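Thymidylate synthase ThyX (Streptomyces cacaoi subsp. asoensis, PDB 4P5A) probably catalyses the FAD-dependent reductive methylation of UMP or dUMP at the uracil ring, drawing the methyl group from methylenetetrahydrofolate. Local coordinates at residues 12-18 against 70-76; 62-66 against 182-187; 148-152 against 165-170. All coordinates share one frame; numbering follows the deposited sequence.

Interaction 1. Residues 12-18 against 70-76; sequences ITVELVD and MTFLVRA
Thr13 to Asp18 and Thr71 to Arg75 pair as antiparallel strands, which puts strand 13-20 at one margin, within this chain, of the four-stranded sheet; strand 69-77 runs inside it and bonds on its other flank to strand 174-181. The ladder is regular at Glu15 and Leu73, where Glu15 N reaches Leu73 O at 2.8 Å and Leu73 N returns to Glu15 O. A classic beta bulge follows: Thr71 O takes Val17 N at 2.8 Å and, weakly, Asp18 N at 3.4 Å. On the face holding Val14, Leu16 and Phe72, the aromatic ring is the centrepiece. Leu16 CD1 sits over one ring face, 4.2 Å from the ring centroid, while Val14 CG1 meets Phe72 CD1 at 3.6 Å. Phe72 keeps CG opposite its own carbonyl carbon (chi1 -66°), turning CD1 and CE1 to these two neighbours. An alanine here removes that ring and would probably leave a gap into which Val14 and Leu16 could shift. On the other face a water accepts from Thr13 OG1 at 2.6 Å and donates to Leu73 O and Glu15 OE1. Thus the Phe72 face is apolar, while the other mixes this water bridge with Val17-Leu73 packing.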
loop_
_atom_site.group_PDB
_atom_site.type_symbol
_atom_site.label_atom_id
_atom_site.label_comp_id
_atom_site.label_asym_id
_atom_site.label_seq_id
_atom_site.Cartn_x
_atom_site.Cartn_y
_atom_site.Cartn_z
ATOM N N ILE B 12 -28.458 -2.485 6.605
ATOM C CA ILE B 12 -27.019 -2.254 6.575
ATOM C C ILE B 12 -26.934 -0.805 6.214
ATOM O O ILE B 12 -27.554 -0.403 5.217
ATOM C CB ILE B 12 -26.470 -2.988 5.390
ATOM C CG1 ILE B 12 -26.694 -4.487 5.470
ATOM C CG2 ILE B 12 -24.966 -2.782 5.394
ATOM C CD1 ILE B 12 -25.890 -5.134 6.387
ATOM N N THR B 13 -26.309 -0.003 7.042
ATOM C CA THR B 13 -26.382 1.439 6.803
ATOM C C THR B 13 -25.025 2.046 6.508
ATOM O O THR B 13 -23.994 1.586 6.990
ATOM C CB THR B 13 -26.982 2.178 7.930
ATOM O OG1 THR B 13 -26.110 2.160 9.000
ATOM C CG2 THR B 13 -28.341 1.559 8.384
ATOM N N VAL B 14 -25.048 3.035 5.654
ATOM C CA VAL B 14 -23.839 3.757 5.181
ATOM C C VAL B 14 -24.254 5.229 5.192
ATOM O O VAL B 14 -25.335 5.625 4.634
ATOM C CB VAL B 14 -23.484 3.362 3.749
ATOM C CG1 VAL B 14 -22.457 4.298 3.191
ATOM C CG2 VAL B 14 -22.967 1.898 3.674
ATOM N N GLU B 15 -23.457 6.045 5.873
ATOM C CA GLU B 15 -23.692 7.529 5.809
ATOM C C GLU B 15 -22.404 8.155 5.394
ATOM O O GLU B 15 -21.383 7.841 5.947
ATOM C CB GLU B 15 -24.063 8.069 7.199
ATOM C CG GLU B 15 -25.410 7.474 7.713
ATOM C CD GLU B 15 -25.536 7.551 9.257
ATOM O OE1 GLU B 15 -26.004 6.528 9.845
ATOM O OE2 GLU B 15 -25.102 8.615 9.837
ATOM N N LEU B 16 -22.468 9.196 4.544
ATOM C CA LEU B 16 -21.224 9.940 4.264
ATOM C C LEU B 16 -20.982 10.973 5.426
ATOM O O LEU B 16 -21.845 11.836 5.737
ATOM C CB LEU B 16 -21.378 10.679 2.909
ATOM C CG LEU B 16 -20.188 11.572 2.545
ATOM C CD1 LEU B 16 -19.056 10.640 2.078
ATOM C CD2 LEU B 16 -20.585 12.467 1.319
ATOM N N VAL B 17 -19.900 10.818 6.150
ATOM C CA VAL B 17 -19.535 11.633 7.327
ATOM C C VAL B 17 -18.893 12.890 6.828
ATOM O O VAL B 17 -19.161 13.971 7.365
ATOM C CB VAL B 17 -18.439 10.908 8.193
ATOM C CG1 VAL B 17 -17.815 11.832 9.293
ATOM C CG2 VAL B 17 -18.900 9.615 8.723
ATOM N N ASP B 18 -17.995 12.799 5.852
ATOM C CA ASP B 18 -17.379 13.986 5.371
ATOM C C ASP B 18 -16.759 13.682 4.051
ATOM O O ASP B 18 -16.602 12.513 3.707
ATOM C CB ASP B 18 -16.221 14.380 6.319
ATOM C CG ASP B 18 -15.746 15.815 6.049
ATOM O OD1 ASP B 18 -16.537 16.638 5.458
ATOM O OD2 ASP B 18 -14.553 16.077 6.353
ATOM N N MET B 70 -13.187 10.539 0.858
ATOM C CA MET B 70 -14.571 10.408 1.317
ATOM C C MET B 70 -14.561 9.590 2.585
ATOM O O MET B 70 -13.855 8.558 2.611
ATOM C CB MET B 70 -15.386 9.632 0.269
ATOM C CG MET B 70 -15.773 10.578 -0.944
ATOM S SD MET B 70 -16.343 9.498 -2.336
ATOM C CE MET B 70 -14.744 8.820 -3.063
ATOM N N THR B 71 -15.350 9.962 3.573
ATOM C CA THR B 71 -15.331 9.098 4.818
ATOM C C THR B 71 -16.749 8.645 5.063
ATOM O O THR B 71 -17.666 9.473 5.115
ATOM C CB THR B 71 -14.896 9.918 6.017
ATOM O OG1 THR B 71 -13.481 10.342 5.861
ATOM C CG2 THR B 71 -15.066 9.174 7.379
ATOM N N PHE B 72 -16.929 7.356 5.241
ATOM C CA PHE B 72 -18.257 6.769 5.473
ATOM C C PHE B 72 -18.360 6.225 6.883
ATOM O O PHE B 72 -17.415 5.585 7.376
ATOM C CB PHE B 72 -18.493 5.594 4.521
ATOM C CG PHE B 72 -18.560 6.013 3.080
ATOM C CD1 PHE B 72 -19.743 6.632 2.601
ATOM C CD2 PHE B 72 -17.468 5.846 2.250
ATOM C CE1 PHE B 72 -19.850 7.012 1.242
ATOM C CE2 PHE B 72 -17.552 6.239 0.894
ATOM C CZ PHE B 72 -18.732 6.833 0.421
ATOM N N LEU B 73 -19.541 6.327 7.453
ATOM C CA LEU B 73 -19.885 5.592 8.675
ATOM C C LEU B 73 -20.709 4.407 8.235
ATOM O O LEU B 73 -21.795 4.555 7.594
ATOM C CB LEU B 73 -20.797 6.480 9.609
ATOM C CG LEU B 73 -21.319 5.845 10.953
ATOM C CD1 LEU B 73 -20.172 5.397 11.859
ATOM C CD2 LEU B 73 -22.082 7.020 11.699
ATOM N N VAL B 74 -20.248 3.205 8.592
ATOM C CA VAL B 74 -20.878 1.993 8.117
ATOM C C VAL B 74 -21.315 1.171 9.343
ATOM O O VAL B 74 -20.562 0.974 10.262
ATOM C CB VAL B 74 -19.831 1.124 7.322
ATOM C CG1 VAL B 74 -20.493 -0.213 6.835
ATOM C CG2 VAL B 74 -19.312 1.940 6.085
ATOM N N ARG B 75 -22.567 0.713 9.360
ATOM C CA ARG B 75 -23.004 -0.253 10.329
ATOM C C ARG B 75 -23.429 -1.573 9.673
ATOM O O ARG B 75 -24.310 -1.587 8.780
ATOM C CB ARG B 75 -24.205 0.332 11.106
ATOM C CG ARG B 75 -24.667 -0.569 12.312
ATOM C CD ARG B 75 -25.808 0.150 13.201
ATOM N NE ARG B 75 -25.693 1.611 13.095
ATOM C CZ ARG B 75 -24.994 2.398 13.918
ATOM N NH1 ARG B 75 -24.354 1.899 14.985
ATOM N NH2 ARG B 75 -24.942 3.697 13.686
ATOM N N ALA B 76 -22.789 -2.683 10.057
ATOM C CA ALA B 76 -22.988 -3.938 9.306
ATOM C C ALA B 76 -22.547 -5.032 10.243
ATOM O O ALA B 76 -21.729 -4.785 11.165
ATOM C CB ALA B 76 -22.112 -3.940 7.966
HETATM O O HOH W 1 -24.308 3.968 8.992
#

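Interaction 2. Residues 62-66 against 182-187; sequences GSPFE and NARALM. With FAD (flavin-adenine dinucleotide), chain L.
Glu66 and Arg184 form the salt bridge at the heart of this contact, where a 3-10 turn meets the start of helix 183-193 beside the FAD. The tight part is around the guanidinium group. Its NH2 reaches Glu66 OE2 at 2.8 Å, the acceptor lying in the guanidinium plane, with the two planar groups turned 33° apart. One face rests on the backbone of Gly62 and Ser63, so close that a CB on Gly62 would run into Arg184 NE; FAD O3B lies over the opposite face. Arg184 gets there fully stretched, CG opposite its backbone N (chi1 -164°), and NH1 and NH2 then bond FAD O2P at 2.8 Å and O1P at 3.1 Å. Behind this, Met187 CE touches Phe65 CG at 3.8 Å.

Asn182, partly exposed, marks the looser side. Water donates to Glu66 O at 2.7 Å and binds Asn182 ND2 only weakly. The same amide works hard otherwise: OD1 caps the helix at Ala185 N, and ND2 meets adenine N1A at 2.9 Å in an almost straight bond. Glu66 also bonds Ser91 of the second subunit and Arg88 of the third, fitting an FAD site built by three monomers. Arg184, gripped by Glu66, the C-terminal carboxylate of Pro239 and a phosphate of FAD, probably has its charge balanced by all three.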
loop_
_atom_site.group_PDB
_atom_site.type_symbol
_atom_site.label_atom_id
_atom_site.label_comp_id
_atom_site.label_asym_id
_atom_site.label_seq_id
_atom_site.Cartn_x
_atom_site.Cartn_y
_atom_site.Cartn_z
ATOM N N GLY B 62 -5.356 6.204 -13.580
ATOM C CA GLY B 62 -6.118 6.280 -12.331
ATOM C C GLY B 62 -5.585 7.202 -11.263
ATOM O O GLY B 62 -6.318 7.596 -10.400
ATOM N N SER B 63 -4.288 7.513 -11.312
ATOM C CA SER B 63 -3.641 8.269 -10.293
ATOM C C SER B 63 -4.335 9.621 -9.983
ATOM O O SER B 63 -4.525 10.005 -8.834
ATOM C CB SER B 63 -2.191 8.473 -10.776
ATOM O OG SER B 63 -1.645 9.054 -9.723
ATOM N N PRO B 64 -4.745 10.393 -11.015
ATOM C CA PRO B 64 -5.491 11.577 -10.768
ATOM C C PRO B 64 -6.753 11.415 -9.959
ATOM O O PRO B 64 -7.148 12.368 -9.283
ATOM C CB PRO B 64 -5.866 12.123 -12.185
ATOM C CG PRO B 64 -4.709 11.609 -13.058
ATOM C CD PRO B 64 -4.521 10.192 -12.479
ATOM N N PHE B 65 -7.386 10.237 -9.976
ATOM C CA PHE B 65 -8.567 10.057 -9.178
ATOM C C PHE B 65 -8.302 9.824 -7.688
ATOM O O PHE B 65 -9.216 9.617 -6.873
ATOM C CB PHE B 65 -9.327 8.848 -9.732
ATOM C CG PHE B 65 -9.836 9.084 -11.183
ATOM C CD1 PHE B 65 -11.046 9.781 -11.407
ATOM C CD2 PHE B 65 -9.124 8.627 -12.267
ATOM C CE1 PHE B 65 -11.498 10.021 -12.686
ATOM C CE2 PHE B 65 -9.584 8.942 -13.615
ATOM C CZ PHE B 65 -10.822 9.580 -13.777
ATOM N N GLU B 66 -7.046 9.846 -7.271
ATOM C CA GLU B 66 -6.725 9.633 -5.829
ATOM C C GLU B 66 -6.684 10.928 -5.043
ATOM O O GLU B 66 -6.527 10.841 -3.785
ATOM C CB GLU B 66 -5.321 8.967 -5.694
ATOM C CG GLU B 66 -5.313 7.581 -6.305
ATOM C CD GLU B 66 -3.889 6.915 -6.239
ATOM O OE1 GLU B 66 -2.996 7.452 -5.528
ATOM O OE2 GLU B 66 -3.719 5.885 -6.893
ATOM N N ASN B 182 -10.209 7.207 -1.284
ATOM C CA ASN B 182 -10.263 8.156 -2.402
ATOM C C ASN B 182 -11.112 7.514 -3.531
ATOM O O ASN B 182 -11.479 6.315 -3.460
ATOM C CB ASN B 182 -8.877 8.590 -2.866
ATOM C CG ASN B 182 -8.026 7.411 -3.355
ATOM O OD1 ASN B 182 -8.487 6.635 -4.211
ATOM N ND2 ASN B 182 -6.776 7.232 -2.790
ATOM N N ALA B 183 -11.410 8.309 -4.575
ATOM C CA ALA B 183 -12.348 7.784 -5.571
ATOM C C ALA B 183 -11.756 6.602 -6.363
ATOM O O ALA B 183 -12.501 5.717 -6.817
ATOM C CB ALA B 183 -12.671 8.920 -6.599
ATOM N N ARG B 184 -10.416 6.541 -6.536
ATOM C CA ARG B 184 -9.794 5.406 -7.252
ATOM C C ARG B 184 -10.004 4.136 -6.417
ATOM O O ARG B 184 -10.385 3.067 -6.980
ATOM C CB ARG B 184 -8.312 5.719 -7.503
ATOM C CG ARG B 184 -7.799 4.713 -8.613
ATOM C CD ARG B 184 -6.252 4.743 -8.584
ATOM N NE ARG B 184 -5.799 4.024 -9.793
ATOM C CZ ARG B 184 -4.475 3.953 -10.091
ATOM N NH1 ARG B 184 -4.093 3.332 -11.265
ATOM N NH2 ARG B 184 -3.564 4.496 -9.265
ATOM N N ALA B 185 -9.785 4.227 -5.126
ATOM C CA ALA B 185 -9.957 3.070 -4.243
ATOM C C ALA B 185 -11.436 2.701 -4.189
ATOM O O ALA B 185 -11.743 1.528 -4.119
ATOM C CB ALA B 185 -9.453 3.439 -2.844
ATOM N N LEU B 186 -12.337 3.667 -4.172
ATOM C CA LEU B 186 -13.764 3.375 -4.188
ATOM C C LEU B 186 -14.108 2.662 -5.513
ATOM O O LEU B 186 -14.855 1.647 -5.429
ATOM C CB LEU B 186 -14.619 4.684 -4.056
ATOM C CG LEU B 186 -16.141 4.388 -4.025
ATOM C CD1 LEU B 186 -16.555 3.453 -2.870
ATOM C CD2 LEU B 186 -16.806 5.737 -3.878
ATOM N N MET B 187 -13.599 3.127 -6.647
ATOM C CA MET B 187 -13.939 2.434 -7.925
ATOM C C MET B 187 -13.420 1.007 -7.925
ATOM O O MET B 187 -14.125 0.099 -8.440
ATOM C CB MET B 187 -13.389 3.270 -9.161
ATOM C CG MET B 187 -14.324 4.457 -9.411
ATOM S SD MET B 187 -13.738 5.317 -10.881
ATOM C CE MET B 187 -12.306 6.319 -10.268
HETATM P PA FAD L . 0.836 1.050 -8.174
HETATM O O1A FAD L . 1.615 -0.107 -8.146
HETATM O O2A FAD L . 1.341 2.193 -7.399
HETATM O O5B FAD L . -0.571 0.618 -7.517
HETATM C C5B FAD L . -1.151 -0.514 -7.946
HETATM C C4B FAD L . -2.733 -0.418 -7.812
HETATM O O4B FAD L . -2.845 -0.407 -6.362
HETATM C C3B FAD L . -3.385 0.878 -8.277
HETATM O O3B FAD L . -3.717 0.595 -9.640
HETATM C C2B FAD L . -4.620 0.972 -7.415
HETATM O O2B FAD L . -5.646 -0.002 -7.816
HETATM C C1B FAD L . -3.983 0.549 -6.091
HETATM N N9A FAD L . -3.446 1.675 -5.281
HETATM C C8A FAD L . -2.181 1.781 -4.766
HETATM N N7A FAD L . -2.155 2.898 -3.967
HETATM C C5A FAD L . -3.382 3.497 -3.999
HETATM C C6A FAD L . -3.878 4.645 -3.406
HETATM N N6A FAD L . -3.160 5.387 -2.559
HETATM N N1A FAD L . -5.191 4.965 -3.631
HETATM C C2A FAD L . -5.950 4.184 -4.402
HETATM N N3A FAD L . -5.478 3.032 -4.988
HETATM C C4A FAD L . -4.184 2.692 -4.822
HETATM N N1 FAD L . 2.356 9.842 -13.711
HETATM C C2 FAD L . 2.397 11.145 -13.537
HETATM O O2 FAD L . 2.639 11.631 -12.418
HETATM N N3 FAD L . 2.115 12.022 -14.598
HETATM C C4 FAD L . 1.762 11.559 -15.838
HETATM O O4 FAD L . 1.497 12.375 -16.759
HETATM C C4X FAD L . 1.713 10.153 -16.051
HETATM N N5 FAD L . 1.361 9.648 -17.270
HETATM C C5X FAD L . 1.498 8.268 -17.481
HETATM C C6 FAD L . 1.328 7.704 -18.799
HETATM C C7 FAD L . 1.517 6.309 -18.939
HETATM C C7M FAD L . 1.286 5.763 -20.400
HETATM C C8 FAD L . 1.882 5.451 -17.887
HETATM C C8M FAD L . 2.060 3.907 -17.946
HETATM C C9 FAD L . 2.055 6.023 -16.622
HETATM C C9A FAD L . 1.839 7.386 -16.429
HETATM N N10 FAD L . 2.090 7.939 -15.137
HETATM C C10 FAD L . 2.027 9.286 -14.986
HETATM C "C1'" FAD L . 2.376 7.087 -13.955
HETATM C "C2'" FAD L . 0.970 6.554 -13.431
HETATM O "O2'" FAD L . 0.095 7.618 -12.958
HETATM C "C3'" FAD L . 1.201 5.617 -12.250
HETATM O "O3'" FAD L . 1.965 6.298 -11.257
HETATM C "C4'" FAD L . 1.969 4.332 -12.668
HETATM O "O4'" FAD L . 1.426 3.848 -13.876
HETATM C "C5'" FAD L . 1.814 3.247 -11.623
HETATM O "O5'" FAD L . 0.411 2.773 -11.724
HETATM P P FAD L . -0.412 2.447 -10.382
HETATM O O1P FAD L . -0.570 3.623 -9.527
HETATM O O2P FAD L . -1.724 1.931 -10.944
HETATM O O3P FAD L . 0.469 1.311 -9.707
HETATM O O HOH W 2 -5.222 9.939 -1.644
#

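Interaction 3. Residues 148-152 against 165-170. With 5BU (5-bromo-uridine-5'-monophosphate), chain G.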
loop_
_atom_site.group_PDB
_atom_site.type_symbol
_atom_site.label_atom_id
_atom_site.label_comp_id
_atom_site.label_asym_id
_atom_site.label_seq_id
_atom_site.Cartn_x
_atom_site.Cartn_y
_atom_site.Cartn_z
ATOM N N ALA B 148 -26.250 -17.209 22.572
ATOM C CA ALA B 148 -24.955 -16.489 22.570
ATOM C C ALA B 148 -24.997 -15.279 23.483
ATOM O O ALA B 148 -24.068 -15.046 24.299
ATOM C CB ALA B 148 -24.610 -16.084 21.094
ATOM N N PHE B 149 -26.038 -14.476 23.347
ATOM C CA PHE B 149 -26.040 -13.241 24.079
ATOM C C PHE B 149 -26.256 -13.535 25.563
ATOM O O PHE B 149 -25.699 -12.818 26.438
ATOM C CB PHE B 149 -27.024 -12.265 23.502
ATOM C CG PHE B 149 -26.814 -10.906 24.021
ATOM C CD1 PHE B 149 -27.608 -10.413 25.005
ATOM C CD2 PHE B 149 -25.679 -10.160 23.604
ATOM C CE1 PHE B 149 -27.350 -9.126 25.551
ATOM C CE2 PHE B 149 -25.429 -8.862 24.100
ATOM C CZ PHE B 149 -26.251 -8.369 25.111
ATOM N N GLU B 150 -27.060 -14.554 25.865
ATOM C CA GLU B 150 -27.305 -14.853 27.297
ATOM C C GLU B 150 -25.977 -15.300 27.963
ATOM O O GLU B 150 -25.656 -14.903 29.129
ATOM C CB GLU B 150 -28.413 -15.924 27.381
ATOM C CG GLU B 150 -28.481 -16.655 28.716
ATOM C CD GLU B 150 -29.404 -17.882 28.603
ATOM O OE1 GLU B 150 -30.296 -17.877 27.707
ATOM O OE2 GLU B 150 -29.189 -18.851 29.374
ATOM N N GLU B 151 -25.179 -16.076 27.213
ATOM C CA GLU B 151 -23.894 -16.517 27.721
ATOM C C GLU B 151 -22.867 -15.379 27.777
ATOM O O GLU B 151 -22.058 -15.347 28.700
ATOM C CB GLU B 151 -23.303 -17.720 26.943
ATOM C CG GLU B 151 -24.151 -19.030 26.974
ATOM C CD GLU B 151 -24.418 -19.527 28.431
ATOM O OE1 GLU B 151 -23.622 -19.253 29.365
ATOM O OE2 GLU B 151 -25.526 -20.103 28.602
ATOM N N TYR B 152 -22.894 -14.472 26.790
ATOM C CA TYR B 152 -22.011 -13.303 26.829
ATOM C C TYR B 152 -22.318 -12.516 28.099
ATOM O O TYR B 152 -21.408 -12.163 28.855
ATOM C CB TYR B 152 -22.294 -12.442 25.600
ATOM C CG TYR B 152 -21.581 -11.143 25.536
ATOM C CD1 TYR B 152 -22.270 -9.915 25.493
ATOM C CD2 TYR B 152 -20.170 -11.129 25.436
ATOM C CE1 TYR B 152 -21.590 -8.682 25.387
ATOM C CE2 TYR B 152 -19.469 -9.873 25.322
ATOM C CZ TYR B 152 -20.201 -8.682 25.284
ATOM O OH TYR B 152 -19.557 -7.476 25.210
ATOM N N ALA B 165 -15.118 -12.667 26.865
ATOM C CA ALA B 165 -16.568 -12.946 26.812
ATOM C C ALA B 165 -17.120 -12.904 25.403
ATOM O O ALA B 165 -18.051 -13.698 25.059
ATOM C CB ALA B 165 -17.361 -12.007 27.694
ATOM N N ARG B 166 -16.590 -11.993 24.567
ATOM C CA ARG B 166 -17.116 -11.895 23.193
ATOM C C ARG B 166 -16.825 -13.061 22.322
ATOM O O ARG B 166 -17.355 -13.076 21.184
ATOM C CB ARG B 166 -16.695 -10.635 22.493
ATOM C CG ARG B 166 -15.187 -10.343 22.424
ATOM C CD ARG B 166 -14.469 -11.303 21.459
ATOM N NE ARG B 166 -13.093 -10.783 21.295
ATOM C CZ ARG B 166 -12.709 -9.807 20.422
ATOM N NH1 ARG B 166 -13.577 -9.277 19.567
ATOM N NH2 ARG B 166 -11.460 -9.390 20.496
ATOM N N LEU B 167 -16.008 -14.016 22.796
ATOM C CA LEU B 167 -15.819 -15.251 22.053
ATOM C C LEU B 167 -17.106 -15.959 21.637
ATOM O O LEU B 167 -17.116 -16.676 20.640
ATOM C CB LEU B 167 -14.926 -16.192 22.821
ATOM C CG LEU B 167 -13.436 -16.146 22.472
ATOM C CD1 LEU B 167 -12.964 -14.704 22.497
ATOM C CD2 LEU B 167 -12.763 -16.973 23.635
ATOM N N VAL B 168 -18.176 -15.819 22.440
ATOM C CA VAL B 168 -19.406 -16.553 22.148
ATOM C C VAL B 168 -20.328 -15.852 21.141
ATOM O O VAL B 168 -21.344 -16.453 20.706
ATOM C CB VAL B 168 -20.189 -16.819 23.479
ATOM C CG1 VAL B 168 -19.282 -17.742 24.370
ATOM C CG2 VAL B 168 -20.625 -15.513 24.106
ATOM N N LEU B 169 -19.997 -14.612 20.745
ATOM C CA LEU B 169 -20.928 -13.812 19.865
ATOM C C LEU B 169 -20.712 -14.177 18.403
ATOM O O LEU B 169 -19.552 -14.446 17.981
ATOM C CB LEU B 169 -20.779 -12.270 20.057
ATOM C CG LEU B 169 -21.032 -11.802 21.510
ATOM C CD1 LEU B 169 -20.760 -10.381 21.606
ATOM C CD2 LEU B 169 -22.475 -11.994 21.841
ATOM N N PRO B 170 -21.803 -14.200 17.610
ATOM C CA PRO B 170 -21.774 -14.712 16.283
ATOM C C PRO B 170 -21.231 -13.659 15.315
ATOM O O PRO B 170 -21.185 -12.431 15.626
ATOM C CB PRO B 170 -23.261 -14.927 15.972
ATOM C CG PRO B 170 -23.989 -13.931 16.788
ATOM C CD PRO B 170 -23.166 -13.893 18.061
HETATM P P 5BU G . -12.051 -6.149 18.622
HETATM O OP1 5BU G . -13.506 -6.337 18.459
HETATM O OP2 5BU G . -11.216 -7.355 18.603
HETATM O OP3 5BU G . -11.659 -5.119 19.580
HETATM O "O5'" 5BU G . -11.577 -5.490 17.234
HETATM C "C5'" 5BU G . -12.388 -4.458 16.651
HETATM C "C4'" 5BU G . -11.706 -4.055 15.313
HETATM O "O4'" 5BU G . -10.450 -3.274 15.656
HETATM C "C3'" 5BU G . -11.225 -5.148 14.394
HETATM O "O3'" 5BU G . -11.180 -4.600 13.003
HETATM C "C2'" 5BU G . -9.826 -5.406 14.897
HETATM O "O2'" 5BU G . -9.082 -5.945 13.859
HETATM C "C1'" 5BU G . -9.291 -4.052 15.300
HETATM N N1 5BU G . -8.489 -4.248 16.579
HETATM C C2 5BU G . -7.294 -4.956 16.502
HETATM O O2 5BU G . -6.921 -5.282 15.356
HETATM N N3 5BU G . -6.561 -5.178 17.639
HETATM C C4 5BU G . -6.936 -4.707 18.906
HETATM O O4 5BU G . -6.279 -5.064 19.888
HETATM C C5 5BU G . -8.113 -4.003 18.938
HETATM C C6 5BU G . -8.884 -3.753 17.833
HETATM BR BR 5BU G . -8.666 -3.171 20.563
#
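Residues 165-170, with a 3-10 turn at 166-168, lie against 148-152 of helix 131-157 with no hydrogen bond across; CA atoms are 5.5 Å apart at Ala148-Leu169 and at Tyr152-Ala165. In this ThyX fold the chain passes from that helix through helix 162-165 and doubles back, so the turn packs on the helix just left.

Tyr152 carries most of it. With CG opposite its backbone N (chi1 174°), the ring lies along the turn and takes Leu169 CD1 squarely over one face, a CH-pi contact of 3.8 Å to the centroid and only 7° off the normal. The other methyl, Leu169 CD2, touches Tyr152 CB, also at 3.8 Å, so the leucine straddles the root and the face of the same side chain. At the ring edge, CD2 approaches Ala165 O to 3.4 Å, and CE2 lies near Arg166 N. The hydroxyl bonds Val102 N, so the ring is held at its far end too. Further back on the helix, Ala148 CB packs tightly on Val168 O, 3.3 Å away, and Val168 CG2 fills in against the backbone of Tyr152.

Glu151, its end leading away from the turn, bonds Ser140 of the fourth subunit and pairs with Arg154; Ala144 of that subunit packs on Val168, so this is also a subunit interface. The turn presents Arg166, whose chain bends at chi2 and leads away from the helix to the phosphate of the bound bromo-UMP, alongside Arg98; His83, Arg86 and Arg193 of the fourth subunit bind the same nucleotide, consistent with a substrate site shared between chains. OP2 lies at the guanidinium edge, near its plane. NH1 bonds OP1 at 3.1 Å; NH2, also bonded to Gln206 of the fourth subunit, gives OP2 the shorter bond, 2.8 Å at 158°.

Overall arrangement
Interactions 1 and 2 are neighbours, their centres about 18 Å apart, and they touch where Met70 CE packs on Ala183 and Leu186. Along the chain their segments alternate: 12-18, 62-66, 70-76, 182-187. Interaction 3 falls wholly between 70-76 and 182-187, with its centre about 26 Å from that of interaction 1 and about 39 Å from that of interaction 2, across the chain's centre. Strand 174-181 ties all three together: it follows 165-170, pairs with strand 69-77 in the sheet and leads into helix 183-193. The sheet thus lies between an FAD-binding end and one where Arg166, its side chain about 10 Å from an FAD, meets the nucleotide, each completed by other subunits.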